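PDB 5MZ5: ALDH21) from Physcomitrella patens subsp. patens, which acts as an NADP(+)-dependent aldehyde dehydrogenase of lower plants that oxidises succinic semialdehyde, and may also act on glyceraldehyde 3-phosphate, giving the corresponding acid. Local coordinates for residues Gly311-Gly316 with Glu338-Ala343; Arg331-Val336 with Val420-Tyr425. All blocks are in the same frame, centred on the assembly; numbering follows the deposited sequence.

Contact 1: Gly311-Gly316 with Glu338-Ala343; sequences GGFYQG and EGFVAA
The rings of F313 and F340 meet over a narrow front: F340 brings its outer corner, CZ, to the edge of the F313 ring, close to that ring's plane, while CE2 of F313 approaches the F340 ring obliquely. CE2 of F313 and CZ of F340 are 3.6 Å apart, and CE1 of F340 lies 4.2 Å from the same CE2. With centroids 5.9 Å apart and planes inclined at 34°, the pair is neither a stack nor a T-shaped contact. The two side chains arrive from opposite directions, F313 from segment 311-316 on helix 301-313 and F340 from helix 333-345. In F340, CG lies anti to the backbone N (chi1 -174°), which carries the ring across the gap between backbones whose nearest CA atoms, those of F313 and A343, are 10.9 Å apart. V420 and V400, from two neighbouring strands of the sheet, touch both rings, and L308 and I309 of helix 301-313 also pack on F340. This is helix-to-helix packing in the catalytic domain of the aldehyde dehydrogenase fold. The chain after F313 enters the succinate site with Y314, whose OH is hydrogen-bonded to OG of S319. Across the two segments there is no hydrogen bond and no charge pairing, so this small buried junction rests on dispersion and the exclusion of water.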
loop_
_atom_site.group_PDB
_atom_site.type_symbol
_atom_site.label_atom_id
_atom_site.label_comp_id
_atom_site.label_asym_id
_atom_site.label_seq_id
_atom_site.Cartn_x
_atom_site.Cartn_y
_atom_site.Cartn_z
ATOM N N GLY A 311 -17.312 3.162 -29.447
ATOM C CA GLY A 311 -16.317 2.102 -29.528
ATOM C C GLY A 311 -15.855 1.783 -30.935
ATOM O O GLY A 311 -14.652 1.756 -31.218
ATOM N N GLY A 312 -16.815 1.538 -31.804
ATOM C CA GLY A 312 -16.549 1.165 -33.184
ATOM C C GLY A 312 -16.060 2.237 -34.135
ATOM O O GLY A 312 -15.439 1.900 -35.145
ATOM N N PHE A 313 -16.353 3.523 -33.866
ATOM C CA PHE A 313 -16.053 4.586 -34.830
ATOM C C PHE A 313 -15.410 5.881 -34.299
ATOM O O PHE A 313 -15.132 6.765 -35.123
ATOM C CB PHE A 313 -17.338 4.943 -35.599
ATOM C CG PHE A 313 -17.979 3.731 -36.236
ATOM C CD1 PHE A 313 -17.457 3.181 -37.405
ATOM C CD2 PHE A 313 -19.048 3.088 -35.620
ATOM C CE1 PHE A 313 -18.006 2.028 -37.958
ATOM C CE2 PHE A 313 -19.583 1.920 -36.163
ATOM C CZ PHE A 313 -19.087 1.420 -37.350
ATOM N N TYR A 314 -15.150 6.009 -32.982
ATOM C CA TYR A 314 -14.459 7.201 -32.452
ATOM C C TYR A 314 -13.009 7.145 -32.973
ATOM O O TYR A 314 -12.474 6.038 -33.165
ATOM C CB TYR A 314 -14.509 7.251 -30.905
ATOM C CG TYR A 314 -13.269 6.716 -30.202
ATOM C CD1 TYR A 314 -12.919 5.364 -30.279
ATOM C CD2 TYR A 314 -12.448 7.561 -29.461
ATOM C CE1 TYR A 314 -11.742 4.888 -29.698
ATOM C CE2 TYR A 314 -11.293 7.085 -28.840
ATOM C CZ TYR A 314 -10.946 5.747 -28.956
ATOM O OH TYR A 314 -9.813 5.284 -28.327
ATOM N N GLN A 315 -12.398 8.321 -33.257
ATOM C CA GLN A 315 -11.048 8.449 -33.843
ATOM C C GLN A 315 -10.976 7.747 -35.222
ATOM O O GLN A 315 -9.892 7.498 -35.747
ATOM C CB GLN A 315 -9.942 7.940 -32.870
ATOM C CG GLN A 315 -8.958 9.020 -32.397
ATOM C CD GLN A 315 -9.549 10.073 -31.465
ATOM O OE1 GLN A 315 -9.254 11.261 -31.575
ATOM N NE2 GLN A 315 -10.360 9.674 -30.497
ATOM N N GLY A 316 -12.148 7.436 -35.778
ATOM C CA GLY A 316 -12.307 6.727 -37.043
ATOM C C GLY A 316 -11.752 5.321 -37.021
ATOM O O GLY A 316 -11.258 4.849 -38.042
ATOM N N GLU A 338 -30.217 -3.579 -36.157
ATOM C CA GLU A 338 -31.069 -2.538 -36.714
ATOM C C GLU A 338 -30.676 -1.141 -36.163
ATOM O O GLU A 338 -30.392 -0.230 -36.950
ATOM C CB GLU A 338 -32.538 -2.883 -36.435
ATOM C CG GLU A 338 -33.555 -1.989 -37.098
ATOM C CD GLU A 338 -34.950 -2.163 -36.529
ATOM O OE1 GLU A 338 -35.146 -1.821 -35.341
ATOM O OE2 GLU A 338 -35.846 -2.640 -37.262
ATOM N N GLY A 339 -30.657 -1.007 -34.834
ATOM C CA GLY A 339 -30.315 0.239 -34.160
ATOM C C GLY A 339 -28.892 0.702 -34.413
ATOM O O GLY A 339 -28.665 1.895 -34.642
ATOM N N PHE A 340 -27.931 -0.239 -34.386
ATOM C CA PHE A 340 -26.516 0.027 -34.627
ATOM C C PHE A 340 -26.271 0.501 -36.057
ATOM O O PHE A 340 -25.670 1.565 -36.225
ATOM C CB PHE A 340 -25.637 -1.190 -34.254
ATOM C CG PHE A 340 -24.142 -0.991 -34.325
ATOM C CD1 PHE A 340 -23.485 -0.163 -33.412
ATOM C CD2 PHE A 340 -23.375 -1.692 -35.252
ATOM C CE1 PHE A 340 -22.099 0.001 -33.467
ATOM C CE2 PHE A 340 -21.985 -1.545 -35.285
ATOM C CZ PHE A 340 -21.357 -0.693 -34.401
ATOM N N VAL A 341 -26.766 -0.244 -37.076
ATOM C CA VAL A 341 -26.621 0.122 -38.500
ATOM C C VAL A 341 -27.294 1.483 -38.785
ATOM O O VAL A 341 -26.699 2.317 -39.467
ATOM C CB VAL A 341 -27.073 -1.008 -39.472
ATOM C CG1 VAL A 341 -27.202 -0.509 -40.909
ATOM C CG2 VAL A 341 -26.123 -2.203 -39.412
ATOM N N ALA A 342 -28.502 1.721 -38.239
ATOM C CA ALA A 342 -29.199 3.003 -38.400
ATOM C C ALA A 342 -28.364 4.164 -37.812
ATOM O O ALA A 342 -28.246 5.218 -38.442
ATOM C CB ALA A 342 -30.581 2.957 -37.744
ATOM N N ALA A 343 -27.738 3.946 -36.644
ATOM C CA ALA A 343 -26.887 4.955 -36.016
ATOM C C ALA A 343 -25.579 5.208 -36.787
ATOM O O ALA A 343 -25.182 6.368 -36.889
ATOM C CB ALA A 343 -26.624 4.614 -34.557
#

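Contact 2: Arg331-Val336 with Val420-Tyr425; sequences RLYDEV and VLLYKY
The first turn of helix 333-345 lies against the end of strand 419-425, the two backbones coming within 6.4 Å at the CA atoms of Y333 and K424. In the Rossmann-like alpha/beta catalytic domain of aldehyde dehydrogenases, this is a helix packing on the sheet that contains the strand just before it, 323-329, which runs parallel to and pairs with 419-425. Y333 carries the contact. Its CG is anti to the backbone N (chi1 -166°), and the ring reaches obliquely over the strand, from K424 past the backbone of Y423 to L422. K424 crosses it at about a right angle, placing CB over one face in a CH-pi contact, 4.0 Å from the ring centroid and 26° off the normal; farther out, a bend at chi3 takes the lysine's amino end away from the helix. The backbone O of Y423 lies at the ring edge, 3.5 Å from CE1 of Y333. L422 approaches from the opposite direction, with its CG 3.7 Å from CE1 of Y333. The phenol thus sits beside an aliphatic branch, yet its polar need is met from strand 395-402, where OH of Y333 is hydrogen-bonded to OE2 of E402 while lying 3.3 Å from CG of L422.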
loop_
_atom_site.group_PDB
_atom_site.type_symbol
_atom_site.label_atom_id
_atom_site.label_comp_id
_atom_site.label_asym_id
_atom_site.label_seq_id
_atom_site.Cartn_x
_atom_site.Cartn_y
_atom_site.Cartn_z
ATOM N N ARG A 331 -31.037 -13.322 -28.731
ATOM C CA ARG A 331 -32.336 -12.719 -28.379
ATOM C C ARG A 331 -32.362 -11.197 -28.641
ATOM O O ARG A 331 -33.432 -10.623 -28.821
ATOM C CB ARG A 331 -32.764 -13.066 -26.921
ATOM C CG ARG A 331 -32.165 -12.139 -25.857
ATOM C CD ARG A 331 -32.343 -12.585 -24.405
ATOM N NE ARG A 331 -32.086 -11.475 -23.477
ATOM C CZ ARG A 331 -30.886 -11.115 -23.009
ATOM N NH1 ARG A 331 -29.804 -11.811 -23.327
ATOM N NH2 ARG A 331 -30.769 -10.079 -22.196
ATOM N N LEU A 332 -31.181 -10.556 -28.664
ATOM C CA LEU A 332 -31.034 -9.108 -28.845
ATOM C C LEU A 332 -30.535 -8.736 -30.227
ATOM O O LEU A 332 -30.629 -7.571 -30.607
ATOM C CB LEU A 332 -30.030 -8.556 -27.795
ATOM C CG LEU A 332 -30.274 -8.891 -26.317
ATOM C CD1 LEU A 332 -29.121 -8.385 -25.455
ATOM C CD2 LEU A 332 -31.627 -8.360 -25.833
ATOM N N TYR A 333 -29.980 -9.714 -30.957
ATOM C CA TYR A 333 -29.293 -9.534 -32.229
ATOM C C TYR A 333 -29.992 -8.631 -33.261
ATOM O O TYR A 333 -29.372 -7.658 -33.692
ATOM C CB TYR A 333 -28.931 -10.879 -32.862
ATOM C CG TYR A 333 -27.941 -10.724 -33.994
ATOM C CD1 TYR A 333 -26.582 -10.544 -33.737
ATOM C CD2 TYR A 333 -28.366 -10.700 -35.322
ATOM C CE1 TYR A 333 -25.665 -10.388 -34.776
ATOM C CE2 TYR A 333 -27.458 -10.537 -36.369
ATOM C CZ TYR A 333 -26.108 -10.376 -36.089
ATOM O OH TYR A 333 -25.206 -10.232 -37.113
ATOM N N ASP A 334 -31.230 -8.959 -33.692
ATOM C CA ASP A 334 -31.938 -8.180 -34.719
ATOM C C ASP A 334 -32.175 -6.733 -34.299
ATOM O O ASP A 334 -31.959 -5.822 -35.099
ATOM C CB ASP A 334 -33.246 -8.872 -35.157
ATOM C CG ASP A 334 -33.084 -10.244 -35.805
ATOM O OD1 ASP A 334 -31.994 -10.517 -36.373
ATOM O OD2 ASP A 334 -34.067 -11.009 -35.818
ATOM N N GLU A 335 -32.561 -6.523 -33.028
ATOM C CA GLU A 335 -32.800 -5.190 -32.478
ATOM C C GLU A 335 -31.505 -4.349 -32.442
ATOM O O GLU A 335 -31.523 -3.189 -32.861
ATOM C CB GLU A 335 -33.464 -5.288 -31.099
ATOM C CG GLU A 335 -33.996 -3.961 -30.594
ATOM C CD GLU A 335 -34.753 -3.986 -29.279
ATOM O OE1 GLU A 335 -34.538 -4.918 -28.470
ATOM O OE2 GLU A 335 -35.551 -3.050 -29.050
ATOM N N VAL A 336 -30.390 -4.949 -31.983
ATOM C CA VAL A 336 -29.074 -4.303 -31.906
ATOM C C VAL A 336 -28.571 -3.967 -33.314
ATOM O O VAL A 336 -28.234 -2.814 -33.557
ATOM C CB VAL A 336 -28.044 -5.111 -31.051
ATOM C CG1 VAL A 336 -26.632 -4.508 -31.135
ATOM C CG2 VAL A 336 -28.502 -5.184 -29.598
ATOM N N VAL A 420 -16.471 -2.424 -38.192
ATOM C CA VAL A 420 -16.964 -3.271 -37.106
ATOM C C VAL A 420 -17.436 -4.614 -37.653
ATOM O O VAL A 420 -18.239 -4.661 -38.586
ATOM C CB VAL A 420 -18.065 -2.581 -36.251
ATOM C CG1 VAL A 420 -18.612 -3.522 -35.173
ATOM C CG2 VAL A 420 -17.543 -1.295 -35.617
ATOM N N LEU A 421 -16.927 -5.705 -37.065
ATOM C CA LEU A 421 -17.322 -7.061 -37.427
ATOM C C LEU A 421 -18.364 -7.559 -36.444
ATOM O O LEU A 421 -18.068 -7.735 -35.265
ATOM C CB LEU A 421 -16.126 -8.015 -37.509
ATOM C CG LEU A 421 -14.996 -7.645 -38.476
ATOM C CD1 LEU A 421 -14.109 -8.815 -38.703
ATOM C CD2 LEU A 421 -15.521 -7.148 -39.815
ATOM N N LEU A 422 -19.599 -7.741 -36.935
ATOM C CA LEU A 422 -20.751 -8.173 -36.148
ATOM C C LEU A 422 -20.946 -9.682 -36.167
ATOM O O LEU A 422 -20.871 -10.316 -37.221
ATOM C CB LEU A 422 -22.017 -7.458 -36.667
ATOM C CG LEU A 422 -23.351 -7.716 -35.957
ATOM C CD1 LEU A 422 -23.308 -7.314 -34.464
ATOM C CD2 LEU A 422 -24.469 -6.975 -36.658
ATOM N N TYR A 423 -21.215 -10.245 -34.983
ATOM C CA TYR A 423 -21.457 -11.679 -34.775
ATOM C C TYR A 423 -22.577 -11.899 -33.769
ATOM O O TYR A 423 -22.803 -11.083 -32.871
ATOM C CB TYR A 423 -20.185 -12.389 -34.260
ATOM C CG TYR A 423 -18.989 -12.264 -35.174
ATOM C CD1 TYR A 423 -18.844 -13.095 -36.282
ATOM C CD2 TYR A 423 -18.003 -11.303 -34.941
ATOM C CE1 TYR A 423 -17.752 -12.973 -37.142
ATOM C CE2 TYR A 423 -16.899 -11.177 -35.789
ATOM C CZ TYR A 423 -16.778 -12.016 -36.890
ATOM O OH TYR A 423 -15.700 -11.909 -37.739
ATOM N N LYS A 424 -23.237 -13.041 -33.906
ATOM C CA LYS A 424 -24.302 -13.505 -33.033
ATOM C C LYS A 424 -23.746 -14.667 -32.214
ATOM O O LYS A 424 -22.899 -15.418 -32.704
ATOM C CB LYS A 424 -25.482 -13.997 -33.889
ATOM C CG LYS A 424 -26.731 -14.421 -33.101
ATOM C CD LYS A 424 -27.897 -14.915 -33.988
ATOM C CE LYS A 424 -27.701 -16.168 -34.803
ATOM N NZ LYS A 424 -28.815 -16.351 -35.778
ATOM N N TYR A 425 -24.228 -14.824 -30.977
ATOM C CA TYR A 425 -23.862 -15.957 -30.130
ATOM C C TYR A 425 -25.094 -16.424 -29.354
ATOM O O TYR A 425 -26.044 -15.650 -29.173
ATOM C CB TYR A 425 -22.646 -15.650 -29.203
ATOM C CG TYR A 425 -22.965 -14.701 -28.071
ATOM C CD1 TYR A 425 -23.514 -15.166 -26.880
ATOM C CD2 TYR A 425 -22.709 -13.338 -28.186
ATOM C CE1 TYR A 425 -23.836 -14.294 -25.845
ATOM C CE2 TYR A 425 -22.985 -12.459 -27.139
ATOM C CZ TYR A 425 -23.552 -12.942 -25.972
ATOM O OH TYR A 425 -23.884 -12.072 -24.972
#

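From the N terminus, helix 301-313 comes first, then strand 323-329, helix 333-345 and, much later, strand 419-425. Contact 1 closes a short loop of 21 intervening residues, within which strand 323-329 lies; contact 2 spans 83 residues, including strand 395-402. Because 331-336 falls between the two segments of contact 1 and 420-425 beyond both, the loops cross instead of nesting. Helix 333-345 serves both, its first turn resting on the sheet and its middle reaching helix 301-313. The contacts also meet directly at V420, whose CG2 is 3.6 Å from CZ of F313 and whose CG1 is 3.9 Å from CE2 of F340, so that one strand residue touches both phenylalanines.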